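Local coordinates for protein glycoside Hydrolase (Bacteroides uniformis, PDB 5TA0) that probably hydrolyses agarose-derived galactans as a glycoside hydrolase of family GH86, binding neoagarooctaose in the pocket of its barrel domain, at residues S408-V420 / R476-L490. Residues are numbered along the deposited sequence; the frame is centred on the assembly and turned at random.
Sequences SELIKFYQLWKDV and RHLYLKGGKDGVPIL. With EDO (1,2-ethanediol), chain O; EDO (1,2-ethanediol), chain K.
R476 reaches from a strand to the end of a helix and grips two backbone carbonyls and a carboxylate there. The strand belongs to the β-hairpin 476-490, at the border of the β-sandwich domain's large sheet. The helix, 411-416, comes after the barrel strands in the chain and packs on the hairpin. It runs nearly antiparallel to strand 476-481, at 156°. The R476 chain is extended from CG to NE, which carries the guanidinium past L416 to the turn W417-V420. NH1 donates to K418 O at 2.7 Å, almost straight and on a lone pair. It also donates to L416 O at 2.9 Å, although this carbonyl is met from above its plane. Both oxygens lie in the guanidinium plane. NH2 donates to D419 OD2 at 3.0 Å, on the anti lone pair, as part of a salt bridge. E474 pairs with NE and helps to fix the group's rotation. A leucine here would probably leave the L416 and K418 carbonyls without these donors and D419 without its arginine mate. Away from this polar end, toward the start of the helix, the contact is mostly apolar. L416 spreads its two methyls: CD1 faces L490 CD1, and CD2 meets L478 CD2 at 4.0 Å. L490 CD2 presses on Q415 CB at 3.4 Å. K412 lays its aliphatic chain across L478 CD1, then bends at its end (chi4 60°) to bring NZ to E409 OE1 at 2.7 Å. At the far end E409 CB rests on P488 CG at 3.7 Å, and one water donates to P488 O and, weakly, to E409 OE1.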
loop_
_atom_site.group_PDB
_atom_site.type_symbol
_atom_site.label_atom_id
_atom_site.label_comp_id
_atom_site.label_asym_id
_atom_site.label_seq_id
_atom_site.Cartn_x
_atom_site.Cartn_y
_atom_site.Cartn_z
ATOM N N SER A 408 -18.557 -11.561 -3.097
ATOM C CA SER A 408 -18.836 -10.625 -2.027
ATOM C C SER A 408 -18.966 -9.226 -2.616
ATOM O O SER A 408 -18.821 -9.041 -3.836
ATOM C CB SER A 408 -17.729 -10.649 -0.993
ATOM O OG SER A 408 -16.571 -9.966 -1.506
ATOM N N GLU A 409 -19.160 -8.207 -1.782
ATOM C CA GLU A 409 -19.217 -6.855 -2.301
ATOM C C GLU A 409 -17.836 -6.322 -2.682
ATOM O O GLU A 409 -17.760 -5.298 -3.347
ATOM C CB GLU A 409 -19.905 -5.898 -1.329
ATOM C CG GLU A 409 -21.347 -6.311 -1.001
ATOM C CD GLU A 409 -22.183 -6.456 -2.245
ATOM O OE1 GLU A 409 -22.242 -5.496 -3.032
ATOM O OE2 GLU A 409 -22.710 -7.565 -2.517
ATOM N N LEU A 410 -16.768 -7.035 -2.319
ATOM C CA LEU A 410 -15.431 -6.560 -2.708
ATOM C C LEU A 410 -15.217 -6.584 -4.220
ATOM O O LEU A 410 -14.351 -5.855 -4.730
ATOM C CB LEU A 410 -14.348 -7.361 -1.976
ATOM C CG LEU A 410 -14.413 -7.341 -0.440
ATOM C CD1 LEU A 410 -13.263 -8.107 0.188
ATOM C CD2 LEU A 410 -14.466 -5.933 0.134
ATOM N N ILE A 411 -16.032 -7.334 -4.966
ATOM C CA ILE A 411 -15.940 -7.293 -6.427
ATOM C C ILE A 411 -16.203 -5.891 -6.969
ATOM O O ILE A 411 -15.730 -5.533 -8.056
ATOM C CB ILE A 411 -16.874 -8.339 -7.097
ATOM C CG1 ILE A 411 -16.518 -8.567 -8.569
ATOM C CG2 ILE A 411 -18.360 -7.948 -7.007
ATOM C CD1 ILE A 411 -15.109 -9.049 -8.842
ATOM N N LYS A 412 -16.955 -5.086 -6.230
ATOM C CA LYS A 412 -17.275 -3.727 -6.677
ATOM C C LYS A 412 -16.027 -2.870 -6.862
ATOM O O LYS A 412 -16.033 -1.961 -7.685
ATOM C CB LYS A 412 -18.277 -3.034 -5.749
ATOM C CG LYS A 412 -19.687 -3.577 -5.906
ATOM C CD LYS A 412 -20.641 -2.976 -4.898
ATOM C CE LYS A 412 -22.095 -3.122 -5.313
ATOM N NZ LYS A 412 -22.550 -4.504 -5.496
ATOM N N PHE A 413 -14.956 -3.146 -6.111
ATOM C CA PHE A 413 -13.683 -2.444 -6.351
ATOM C C PHE A 413 -13.167 -2.698 -7.774
ATOM O O PHE A 413 -12.782 -1.778 -8.471
ATOM C CB PHE A 413 -12.633 -2.889 -5.329
ATOM C CG PHE A 413 -11.253 -2.338 -5.589
ATOM C CD1 PHE A 413 -10.889 -1.069 -5.179
ATOM C CD2 PHE A 413 -10.319 -3.100 -6.260
ATOM C CE1 PHE A 413 -9.635 -0.572 -5.452
ATOM C CE2 PHE A 413 -9.045 -2.610 -6.526
ATOM C CZ PHE A 413 -8.711 -1.348 -6.114
ATOM N N TYR A 414 -13.188 -3.957 -8.196
ATOM C CA TYR A 414 -12.654 -4.329 -9.506
ATOM C C TYR A 414 -13.584 -3.898 -10.639
ATOM O O TYR A 414 -13.130 -3.594 -11.731
ATOM C CB TYR A 414 -12.284 -5.832 -9.536
ATOM C CG TYR A 414 -11.296 -6.123 -8.433
ATOM C CD1 TYR A 414 -11.710 -6.571 -7.181
ATOM C CD2 TYR A 414 -9.949 -5.840 -8.603
ATOM C CE1 TYR A 414 -10.800 -6.765 -6.147
ATOM C CE2 TYR A 414 -9.016 -6.029 -7.589
ATOM C CZ TYR A 414 -9.444 -6.485 -6.349
ATOM O OH TYR A 414 -8.571 -6.635 -5.290
ATOM N N GLN A 415 -14.890 -3.825 -10.357
ATOM C CA GLN A 415 -15.845 -3.266 -11.290
ATOM C C GLN A 415 -15.620 -1.764 -11.454
ATOM O O GLN A 415 -15.622 -1.230 -12.578
ATOM C CB GLN A 415 -17.286 -3.574 -10.831
ATOM C CG GLN A 415 -17.605 -5.045 -10.952
ATOM C CD GLN A 415 -18.848 -5.495 -10.222
ATOM O OE1 GLN A 415 -19.276 -4.906 -9.239
ATOM N NE2 GLN A 415 -19.402 -6.599 -10.695
ATOM N N LEU A 416 -15.362 -1.079 -10.360
ATOM C CA LEU A 416 -15.125 0.357 -10.395
ATOM C C LEU A 416 -13.888 0.706 -11.222
ATOM O O LEU A 416 -13.914 1.658 -12.000
ATOM C CB LEU A 416 -14.983 0.905 -8.976
ATOM C CG LEU A 416 -14.642 2.373 -8.773
ATOM C CD1 LEU A 416 -15.763 3.264 -9.269
ATOM C CD2 LEU A 416 -14.350 2.638 -7.308
ATOM N N TRP A 417 -12.817 -0.066 -11.030
ATOM C CA TRP A 417 -11.528 0.211 -11.679
ATOM C C TRP A 417 -11.360 -0.512 -13.013
ATOM O O TRP A 417 -10.287 -0.475 -13.616
ATOM C CB TRP A 417 -10.370 -0.142 -10.707
ATOM C CG TRP A 417 -10.234 0.876 -9.613
ATOM C CD1 TRP A 417 -10.904 0.891 -8.395
ATOM C CD2 TRP A 417 -9.416 2.058 -9.616
ATOM N NE1 TRP A 417 -10.553 1.993 -7.684
ATOM C CE2 TRP A 417 -9.645 2.729 -8.406
ATOM C CE3 TRP A 417 -8.508 2.612 -10.527
ATOM C CZ2 TRP A 417 -8.981 3.921 -8.076
ATOM C CZ3 TRP A 417 -7.849 3.775 -10.189
ATOM C CH2 TRP A 417 -8.088 4.422 -8.995
ATOM N N LYS A 418 -12.402 -1.183 -13.508
ATOM C CA LYS A 418 -12.329 -1.901 -14.788
ATOM C C LYS A 418 -11.887 -0.925 -15.902
ATOM O O LYS A 418 -12.314 0.229 -15.936
ATOM C CB LYS A 418 -13.688 -2.538 -15.122
ATOM C CG LYS A 418 -13.655 -3.542 -16.243
ATOM C CD LYS A 418 -15.045 -4.059 -16.567
ATOM C CE LYS A 418 -15.038 -5.216 -17.540
ATOM N NZ LYS A 418 -14.578 -4.827 -18.904
ATOM N N ASP A 419 -10.980 -1.394 -16.756
ATOM C CA ASP A 419 -10.524 -0.652 -17.930
ATOM C C ASP A 419 -9.509 0.441 -17.640
ATOM O O ASP A 419 -8.842 0.887 -18.577
ATOM C CB ASP A 419 -11.679 -0.036 -18.755
ATOM C CG ASP A 419 -12.798 -1.000 -19.025
ATOM O OD1 ASP A 419 -12.520 -2.047 -19.621
ATOM O OD2 ASP A 419 -13.957 -0.702 -18.633
ATOM N N VAL A 420 -9.394 0.939 -16.407
ATOM C CA VAL A 420 -8.595 2.130 -16.115
ATOM C C VAL A 420 -7.127 1.817 -16.435
ATOM O O VAL A 420 -6.560 0.851 -15.911
ATOM C CB VAL A 420 -8.733 2.573 -14.647
ATOM C CG1 VAL A 420 -7.754 3.692 -14.324
ATOM C CG2 VAL A 420 -10.170 2.990 -14.326
ATOM N N ARG A 476 -19.230 6.120 -12.902
ATOM C CA ARG A 476 -19.252 5.010 -11.941
ATOM C C ARG A 476 -19.058 5.599 -10.546
ATOM O O ARG A 476 -18.117 6.352 -10.321
ATOM C CB ARG A 476 -18.123 4.036 -12.231
ATOM C CG ARG A 476 -18.029 3.548 -13.667
ATOM C CD ARG A 476 -16.774 2.732 -13.845
ATOM N NE ARG A 476 -16.589 2.304 -15.223
ATOM C CZ ARG A 476 -15.500 1.669 -15.643
ATOM N NH1 ARG A 476 -14.509 1.415 -14.801
ATOM N NH2 ARG A 476 -15.395 1.298 -16.907
ATOM N N HIS A 477 -19.987 5.318 -9.623
ATOM C CA HIS A 477 -19.996 5.947 -8.305
ATOM C C HIS A 477 -20.219 4.852 -7.260
ATOM O O HIS A 477 -21.264 4.166 -7.277
ATOM C CB HIS A 477 -21.123 6.988 -8.253
ATOM C CG HIS A 477 -21.156 7.841 -7.026
ATOM N ND1 HIS A 477 -22.306 8.503 -6.641
ATOM C CD2 HIS A 477 -20.221 8.161 -6.107
ATOM C CE1 HIS A 477 -22.067 9.209 -5.556
ATOM N NE2 HIS A 477 -20.806 9.022 -5.207
ATOM N N LEU A 478 -19.224 4.678 -6.381
ATOM C CA LEU A 478 -19.239 3.669 -5.330
ATOM C C LEU A 478 -19.429 4.345 -3.986
ATOM O O LEU A 478 -18.583 5.119 -3.553
ATOM C CB LEU A 478 -17.953 2.852 -5.342
ATOM C CG LEU A 478 -17.905 1.721 -4.312
ATOM C CD1 LEU A 478 -18.942 0.651 -4.583
ATOM C CD2 LEU A 478 -16.511 1.116 -4.321
ATOM N N TYR A 479 -20.569 4.058 -3.331
ATOM C CA TYR A 479 -20.939 4.735 -2.085
ATOM C C TYR A 479 -21.799 3.813 -1.214
ATOM O O TYR A 479 -22.238 2.752 -1.658
ATOM C CB TYR A 479 -21.713 6.046 -2.406
ATOM C CG TYR A 479 -23.017 5.857 -3.141
ATOM C CD1 TYR A 479 -23.053 5.762 -4.534
ATOM C CD2 TYR A 479 -24.222 5.739 -2.437
ATOM C CE1 TYR A 479 -24.255 5.573 -5.221
ATOM C CE2 TYR A 479 -25.421 5.557 -3.108
ATOM C CZ TYR A 479 -25.437 5.477 -4.497
ATOM O OH TYR A 479 -26.632 5.281 -5.175
ATOM N N LEU A 480 -22.072 4.291 -0.001
ATOM C CA LEU A 480 -22.893 3.580 0.964
ATOM C C LEU A 480 -24.346 4.076 0.932
ATOM O O LEU A 480 -24.594 5.280 1.076
ATOM C CB LEU A 480 -22.329 3.745 2.368
ATOM C CG LEU A 480 -23.113 3.124 3.541
ATOM C CD1 LEU A 480 -23.108 1.608 3.455
ATOM C CD2 LEU A 480 -22.503 3.612 4.841
ATOM N N LYS A 481 -25.276 3.134 0.813
ATOM C CA LYS A 481 -26.722 3.420 0.913
ATOM C C LYS A 481 -27.227 2.922 2.264
ATOM O O LYS A 481 -27.017 1.763 2.607
ATOM C CB LYS A 481 -27.477 2.703 -0.197
ATOM C CG LYS A 481 -28.997 2.922 -0.161
ATOM C CD LYS A 481 -29.673 2.243 -1.326
ATOM C CE LYS A 481 -31.111 2.720 -1.455
ATOM N NZ LYS A 481 -31.747 2.046 -2.606
ATOM N N GLY A 482 -27.923 3.781 3.007
ATOM C CA GLY A 482 -28.578 3.368 4.258
ATOM C C GLY A 482 -27.802 3.527 5.536
ATOM O O GLY A 482 -28.242 3.035 6.588
ATOM N N GLY A 483 -26.656 4.204 5.502
ATOM C CA GLY A 483 -25.870 4.447 6.686
ATOM C C GLY A 483 -25.280 3.190 7.295
ATOM O O GLY A 483 -25.090 2.178 6.599
ATOM N N LYS A 484 -24.997 3.246 8.589
ATOM C CA LYS A 484 -24.383 2.101 9.287
ATOM C C LYS A 484 -25.214 0.862 9.088
ATOM O O LYS A 484 -26.444 0.895 9.228
ATOM C CB LYS A 484 -24.205 2.407 10.767
ATOM C CG LYS A 484 -23.462 1.332 11.561
ATOM C CD LYS A 484 -23.166 1.810 12.973
ATOM C CE LYS A 484 -22.326 0.795 13.748
ATOM N NZ LYS A 484 -23.083 -0.438 14.080
ATOM N N ASP A 485 -24.544 -0.244 8.765
ATOM C CA ASP A 485 -25.166 -1.514 8.434
ATOM C C ASP A 485 -25.985 -1.521 7.166
ATOM O O ASP A 485 -26.751 -2.472 6.903
ATOM C CB ASP A 485 -25.931 -2.080 9.644
ATOM C CG ASP A 485 -25.011 -2.310 10.819
ATOM O OD1 ASP A 485 -23.953 -2.962 10.649
ATOM O OD2 ASP A 485 -25.295 -1.803 11.909
ATOM N N GLY A 486 -25.735 -0.522 6.318
ATOM C CA GLY A 486 -26.340 -0.442 5.001
ATOM C C GLY A 486 -25.617 -1.277 3.953
ATOM O O GLY A 486 -24.904 -2.236 4.287
ATOM N N VAL A 487 -25.751 -0.899 2.680
ATOM C CA VAL A 487 -25.100 -1.650 1.592
ATOM C C VAL A 487 -24.333 -0.734 0.652
ATOM O O VAL A 487 -24.742 0.401 0.395
ATOM C CB VAL A 487 -26.103 -2.472 0.776
ATOM C CG1 VAL A 487 -26.825 -3.478 1.671
ATOM C CG2 VAL A 487 -27.090 -1.592 0.024
ATOM N N PRO A 488 -23.196 -1.217 0.120
ATOM C CA PRO A 488 -22.534 -0.456 -0.920
ATOM C C PRO A 488 -23.280 -0.556 -2.238
ATOM O O PRO A 488 -23.807 -1.612 -2.599
ATOM C CB PRO A 488 -21.155 -1.131 -1.009
ATOM C CG PRO A 488 -21.420 -2.542 -0.637
ATOM C CD PRO A 488 -22.497 -2.472 0.427
ATOM N N ILE A 489 -23.283 0.556 -2.962
ATOM C CA ILE A 489 -23.899 0.657 -4.276
ATOM C C ILE A 489 -22.822 1.088 -5.265
ATOM O O ILE A 489 -22.064 2.009 -4.974
ATOM C CB ILE A 489 -25.027 1.720 -4.270
ATOM C CG1 ILE A 489 -26.135 1.329 -3.284
ATOM C CG2 ILE A 489 -25.575 1.956 -5.677
ATOM C CD1 ILE A 489 -26.893 0.081 -3.631
ATOM N N LEU A 490 -22.777 0.408 -6.409
ATOM C CA LEU A 490 -21.997 0.858 -7.561
ATOM C C LEU A 490 -22.968 1.300 -8.645
ATOM O O LEU A 490 -23.515 0.466 -9.372
ATOM C CB LEU A 490 -21.073 -0.252 -8.084
ATOM C CG LEU A 490 -20.176 0.148 -9.275
ATOM C CD1 LEU A 490 -19.341 1.386 -8.958
ATOM C CD2 LEU A 490 -19.280 -1.040 -9.623
HETATM C C1 EDO O . -10.606 -5.343 -2.693
HETATM O O1 EDO O . -9.714 -4.561 -3.429
HETATM C C2 EDO O . -11.379 -4.333 -1.881
HETATM O O2 EDO O . -10.666 -4.234 -0.652
HETATM C C1 EDO K . -27.264 6.383 10.467
HETATM O O1 EDO K . -27.873 5.660 9.387
HETATM C C2 EDO K . -25.899 6.890 10.029
HETATM O O2 EDO K . -25.028 5.764 9.988
HETATM O O HOH W 1 -24.602 -4.151 -1.964
#